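Local structure of type IV pilus assembly protein PilF (Thermus thermophilus HB8, 5OIU) at residues C282-V287 against C317-G322; A309-G314 against Y372-G377. The protein binds and probably hydrolyses ATP as a hexameric AAA+ motor that powers the assembly of type IVa pili. All blocks are in the same frame, centred on the assembly; numbering follows the deposited sequence.

Contact 1. Residues C282-V287 against C317-G322. With ZN (zinc ion), chain S.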
# COMPACT_ATOMS: atom_id res chain seq x y z
N CYS C 282 -36.23 -31.74 0.94
CA CYS C 282 -37.08 -32.75 1.56
C CYS C 282 -36.98 -34.08 0.81
O CYS C 282 -36.92 -34.13 -0.42
CB CYS C 282 -38.54 -32.29 1.59
SG CYS C 282 -39.73 -33.59 2.11
N GLU C 283 -36.98 -35.17 1.56
CA GLU C 283 -36.74 -36.48 0.96
C GLU C 283 -37.99 -37.08 0.32
O GLU C 283 -37.86 -37.98 -0.50
CB GLU C 283 -36.20 -37.45 1.99
CG GLU C 283 -34.78 -37.17 2.39
CD GLU C 283 -33.79 -37.52 1.29
OE1 GLU C 283 -34.22 -37.87 0.16
OE2 GLU C 283 -32.57 -37.45 1.57
N HIS C 284 -39.17 -36.58 0.68
CA HIS C 284 -40.42 -37.23 0.31
C HIS C 284 -41.13 -36.57 -0.87
O HIS C 284 -42.01 -37.19 -1.47
CB HIS C 284 -41.37 -37.27 1.51
CG HIS C 284 -40.79 -37.97 2.71
ND1 HIS C 284 -40.94 -37.49 4.00
CD2 HIS C 284 -40.06 -39.10 2.81
CE1 HIS C 284 -40.31 -38.30 4.83
NE2 HIS C 284 -39.77 -39.29 4.14
N CYS C 285 -40.78 -35.33 -1.22
CA CYS C 285 -41.26 -34.73 -2.46
C CYS C 285 -40.11 -34.41 -3.41
O CYS C 285 -40.26 -33.57 -4.30
CB CYS C 285 -42.07 -33.47 -2.18
SG CYS C 285 -41.16 -32.25 -1.27
N LYS C 286 -38.96 -35.05 -3.23
CA LYS C 286 -37.83 -34.77 -4.09
C LYS C 286 -38.14 -35.24 -5.51
O LYS C 286 -38.85 -36.21 -5.73
CB LYS C 286 -36.57 -35.45 -3.55
CG LYS C 286 -35.31 -35.07 -4.30
CD LYS C 286 -34.10 -35.93 -3.94
CE LYS C 286 -33.57 -35.62 -2.56
NZ LYS C 286 -32.21 -36.23 -2.38
N VAL C 287 -37.58 -34.53 -6.49
CA VAL C 287 -37.91 -34.78 -7.88
C VAL C 287 -36.74 -34.30 -8.74
O VAL C 287 -35.96 -33.45 -8.32
CB VAL C 287 -39.24 -34.07 -8.24
CG1 VAL C 287 -39.05 -32.58 -8.35
CG2 VAL C 287 -39.73 -34.59 -9.52
N CYS C 317 -44.49 -30.80 0.33
CA CYS C 317 -45.45 -31.78 0.83
C CYS C 317 -45.64 -31.60 2.33
O CYS C 317 -44.97 -30.80 2.98
CB CYS C 317 -45.00 -33.21 0.51
SG CYS C 317 -43.76 -33.88 1.64
N GLU C 318 -46.57 -32.40 2.88
CA GLU C 318 -46.96 -32.27 4.28
C GLU C 318 -45.76 -32.36 5.23
O GLU C 318 -45.76 -31.69 6.27
CB GLU C 318 -47.99 -33.36 4.63
CG GLU C 318 -49.01 -33.65 3.51
CD GLU C 318 -48.60 -34.82 2.62
OE1 GLU C 318 -48.40 -35.94 3.15
OE2 GLU C 318 -48.46 -34.62 1.39
N ARG C 319 -44.74 -33.15 4.89
CA ARG C 319 -43.59 -33.41 5.75
C ARG C 319 -42.55 -32.28 5.79
O ARG C 319 -41.57 -32.39 6.53
CB ARG C 319 -42.90 -34.73 5.34
CG ARG C 319 -43.61 -36.03 5.77
CD ARG C 319 -43.42 -36.38 7.26
NE ARG C 319 -44.17 -35.49 8.17
CZ ARG C 319 -43.68 -34.94 9.30
NH1 ARG C 319 -44.46 -34.16 10.04
NH2 ARG C 319 -42.43 -35.17 9.68
N CYS C 320 -42.73 -31.20 5.02
CA CYS C 320 -41.70 -30.16 4.94
C CYS C 320 -42.32 -28.77 4.89
O CYS C 320 -41.74 -27.85 4.30
CB CYS C 320 -40.81 -30.37 3.70
SG CYS C 320 -41.71 -30.27 2.12
N GLY C 321 -43.48 -28.58 5.52
CA GLY C 321 -44.22 -27.34 5.31
C GLY C 321 -44.70 -27.29 3.87
O GLY C 321 -45.14 -28.29 3.31
N GLY C 322 -44.61 -26.12 3.26
CA GLY C 322 -44.69 -26.06 1.82
C GLY C 322 -43.33 -26.01 1.17
O GLY C 322 -43.24 -26.09 -0.06
ZN ZN S . -41.60 -32.35 1.13

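Contact 2. Residues A309-G314 against Y372-G377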
# COMPACT_ATOMS: atom_id res chain seq x y z
N ALA C 309 -25.32 -35.62 -15.44
CA ALA C 309 -25.71 -34.81 -14.30
C ALA C 309 -27.20 -34.53 -14.30
O ALA C 309 -27.76 -34.10 -15.31
CB ALA C 309 -24.95 -33.49 -14.31
N ARG C 310 -27.84 -34.82 -13.17
CA ARG C 310 -29.22 -34.43 -12.90
C ARG C 310 -29.23 -33.61 -11.61
O ARG C 310 -28.33 -33.72 -10.78
CB ARG C 310 -30.15 -35.65 -12.77
CG ARG C 310 -30.92 -36.06 -14.08
CD ARG C 310 -30.15 -35.68 -15.37
NE ARG C 310 -30.49 -36.44 -16.58
CZ ARG C 310 -29.96 -36.22 -17.79
NH1 ARG C 310 -30.31 -36.96 -18.83
NH2 ARG C 310 -29.05 -35.26 -17.96
N LEU C 311 -30.24 -32.74 -11.48
CA LEU C 311 -30.45 -31.89 -10.32
C LEU C 311 -31.82 -32.17 -9.73
O LEU C 311 -32.64 -32.87 -10.34
CB LEU C 311 -30.34 -30.39 -10.65
CG LEU C 311 -29.02 -29.74 -11.06
CD1 LEU C 311 -29.31 -28.32 -11.54
CD2 LEU C 311 -27.96 -29.73 -9.94
N TYR C 312 -32.09 -31.61 -8.55
CA TYR C 312 -33.24 -31.98 -7.76
C TYR C 312 -33.84 -30.76 -7.08
O TYR C 312 -33.16 -29.77 -6.84
CB TYR C 312 -32.87 -33.05 -6.69
CG TYR C 312 -32.19 -34.26 -7.29
CD1 TYR C 312 -30.83 -34.23 -7.62
CD2 TYR C 312 -32.91 -35.40 -7.57
CE1 TYR C 312 -30.22 -35.33 -8.21
CE2 TYR C 312 -32.30 -36.51 -8.15
CZ TYR C 312 -30.97 -36.47 -8.47
OH TYR C 312 -30.40 -37.58 -9.04
N LYS C 313 -35.14 -30.84 -6.80
CA LYS C 313 -35.80 -29.88 -5.93
C LYS C 313 -36.89 -30.61 -5.17
O LYS C 313 -37.22 -31.77 -5.44
CB LYS C 313 -36.37 -28.70 -6.72
CG LYS C 313 -37.74 -28.96 -7.35
CD LYS C 313 -38.26 -27.73 -8.11
CE LYS C 313 -39.79 -27.53 -7.91
NZ LYS C 313 -40.53 -26.97 -9.10
N GLY C 314 -37.46 -29.91 -4.17
CA GLY C 314 -38.59 -30.41 -3.43
C GLY C 314 -39.88 -29.79 -3.92
O GLY C 314 -40.03 -28.56 -3.91
N TYR C 372 -21.49 -29.97 -6.43
CA TYR C 372 -21.31 -31.41 -6.25
C TYR C 372 -22.43 -32.01 -5.39
O TYR C 372 -23.09 -32.97 -5.80
CB TYR C 372 -19.93 -31.66 -5.64
CG TYR C 372 -19.74 -33.04 -5.04
CD1 TYR C 372 -19.47 -34.15 -5.85
CD2 TYR C 372 -19.83 -33.24 -3.66
CE1 TYR C 372 -19.30 -35.42 -5.30
CE2 TYR C 372 -19.66 -34.51 -3.10
CZ TYR C 372 -19.40 -35.60 -3.92
OH TYR C 372 -19.23 -36.85 -3.39
N LYS C 373 -22.70 -31.41 -4.22
CA LYS C 373 -23.74 -31.94 -3.35
C LYS C 373 -25.14 -31.70 -3.92
O LYS C 373 -26.06 -32.49 -3.69
CB LYS C 373 -23.62 -31.34 -1.95
CG LYS C 373 -22.36 -31.76 -1.22
CD LYS C 373 -22.09 -30.85 -0.03
CE LYS C 373 -20.87 -31.28 0.73
NZ LYS C 373 -20.40 -30.22 1.67
N ALA C 374 -25.31 -30.61 -4.67
CA ALA C 374 -26.55 -30.42 -5.41
C ALA C 374 -26.73 -31.49 -6.47
O ALA C 374 -27.86 -31.94 -6.71
CB ALA C 374 -26.57 -29.03 -6.04
N LEU C 375 -25.63 -31.92 -7.11
CA LEU C 375 -25.72 -32.99 -8.10
C LEU C 375 -26.06 -34.34 -7.49
O LEU C 375 -26.30 -35.30 -8.23
CB LEU C 375 -24.40 -33.08 -8.88
CG LEU C 375 -24.16 -31.96 -9.91
CD1 LEU C 375 -22.75 -32.04 -10.52
CD2 LEU C 375 -25.25 -31.96 -10.98
N GLN C 376 -26.10 -34.45 -6.16
CA GLN C 376 -26.54 -35.66 -5.49
C GLN C 376 -27.91 -35.51 -4.83
O GLN C 376 -28.37 -36.46 -4.19
CB GLN C 376 -25.51 -36.10 -4.46
CG GLN C 376 -24.17 -36.42 -5.10
CD GLN C 376 -23.10 -36.75 -4.08
OE1 GLN C 376 -22.41 -35.86 -3.58
NE2 GLN C 376 -22.96 -38.04 -3.76
N GLY C 377 -28.56 -34.37 -4.96
CA GLY C 377 -29.85 -34.17 -4.36
C GLY C 377 -29.86 -33.71 -2.92
O GLY C 377 -30.94 -33.65 -2.31

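Contact 1. Residues C282-V287 against C317-G322
Cys282 and Cys285 face Cys317 and Cys320 across a zinc ion, forming a tetracysteine site from two CxxC turns. It illustrates how a metal can join two loops that make no direct hydrogen bonds to each other. Cys282 SG and Cys285 SG each lie 2.4 Å from the zinc. From the other turn, Cys320 SG approaches to 2.3 Å of the metal, while Cys317 SG stands at 2.7 Å from it, a longer bond, so that the four sulfurs are not equally close to the metal. The torsions differ as well: in Cys282 the sulfur points opposite the backbone N (chi1 171°), whereas in the other three it sits between backbone N and carbonyl carbon.

Behind the metal bonds the cysteine methylenes also touch. Cys282 CB touches Cys320 CB at 3.6 Å, and Cys285 CB meets Cys317 CB in the same apolar way. Backbone amides form the second shell. His284 N donates to Cys282 SG over 3.4 Å in a nearly straight bond (165°), and Cys317 N reaches Cys320 SG at 3.3 Å; Arg319 N adds a weak bond to Cys317 SG. Such N-H groups would probably ease the negative charge gathered on the sulfurs and probably help hold each turn in its bend. Backbone bonds from Cys282 to Gly324 and from Cys285 to Met315 tie the first turn to the chain flanking the second.

At the solvent side, His284 and Arg319 run alongside each other, pointing the same way. The guanidinium group leads away, its plane turned 42° from the imidazole, and the aliphatic base of the arginine does the touching: Arg319 CB lies in the ring plane at its edge, and Arg319 CG is 3.5 Å from His284 ND1.

Contact 2. Residues A309-G314 against Y372-G377
Tyr312, on the short strand 311-314, brings the CD1 side of its ring up to Gly377, the glycine of a Schellman motif at the C-terminal end of helix 366-374. The contact exemplifies a strand packing on a helix C-terminus through side chains and backbone together. Its apolar part centres on Leu375, whose CB points away from the strand but whose CD2 methyl turns back to it. That methyl meets Leu311 CD2 at 3.7 Å, the two leucines passing at a slant, and Ala309 CB also at 3.7 Å. Leu311 CD2 reaches further, to Ala374 CB at 4.2 Å.

The aromatic part is ring against backbone. With CG beside its own backbone N (chi1 -54°), Tyr312 brings CD1 to 3.4 Å from Gly377 CA. This closeness depends on the lack of a side chain at Gly377, which also suits its positive phi of 86°. Replacing the Tyr312 ring by the methyl of an alanine is likely to leave a gap beside Gly377 and the turn without its aromatic cover.

Between the two segments there are no hydrogen bonds; each has its own. Arg310 NH2 binds Ala309 O from above the carbonyl plane. Gln376 N binds Lys373 O, and Gly377 N binds Ala374 O at 3.1 Å, closing a type I turn. The same Ala374 O lies in the plane of the tyrosine ring at its edge, 3.9 Å from Tyr312 CD1.

In the fold
From the N terminus the chain forms an antiparallel sheet, then the mixed sheet of the P-loop core, and leaves strand 269-281 directly into 282-287. Helices 293-298 and 303-308 follow before 309-314 returns antiparallel to strand 286-289, with Val287 N bonded to Lys313 O. Just beyond, 317-322 closes contact 1. The chain then rejoins the core sheet through strand 328-336 and runs through helices until 372-377 closes contact 2. Since 309-314 lies inside the first loop and 372-377 beyond it, the two closures cross instead of nesting. Lys286 NZ bonds to Gly377 O, linking them directly, so the two-stranded sheet joins the zinc site to the end of helix 366-374.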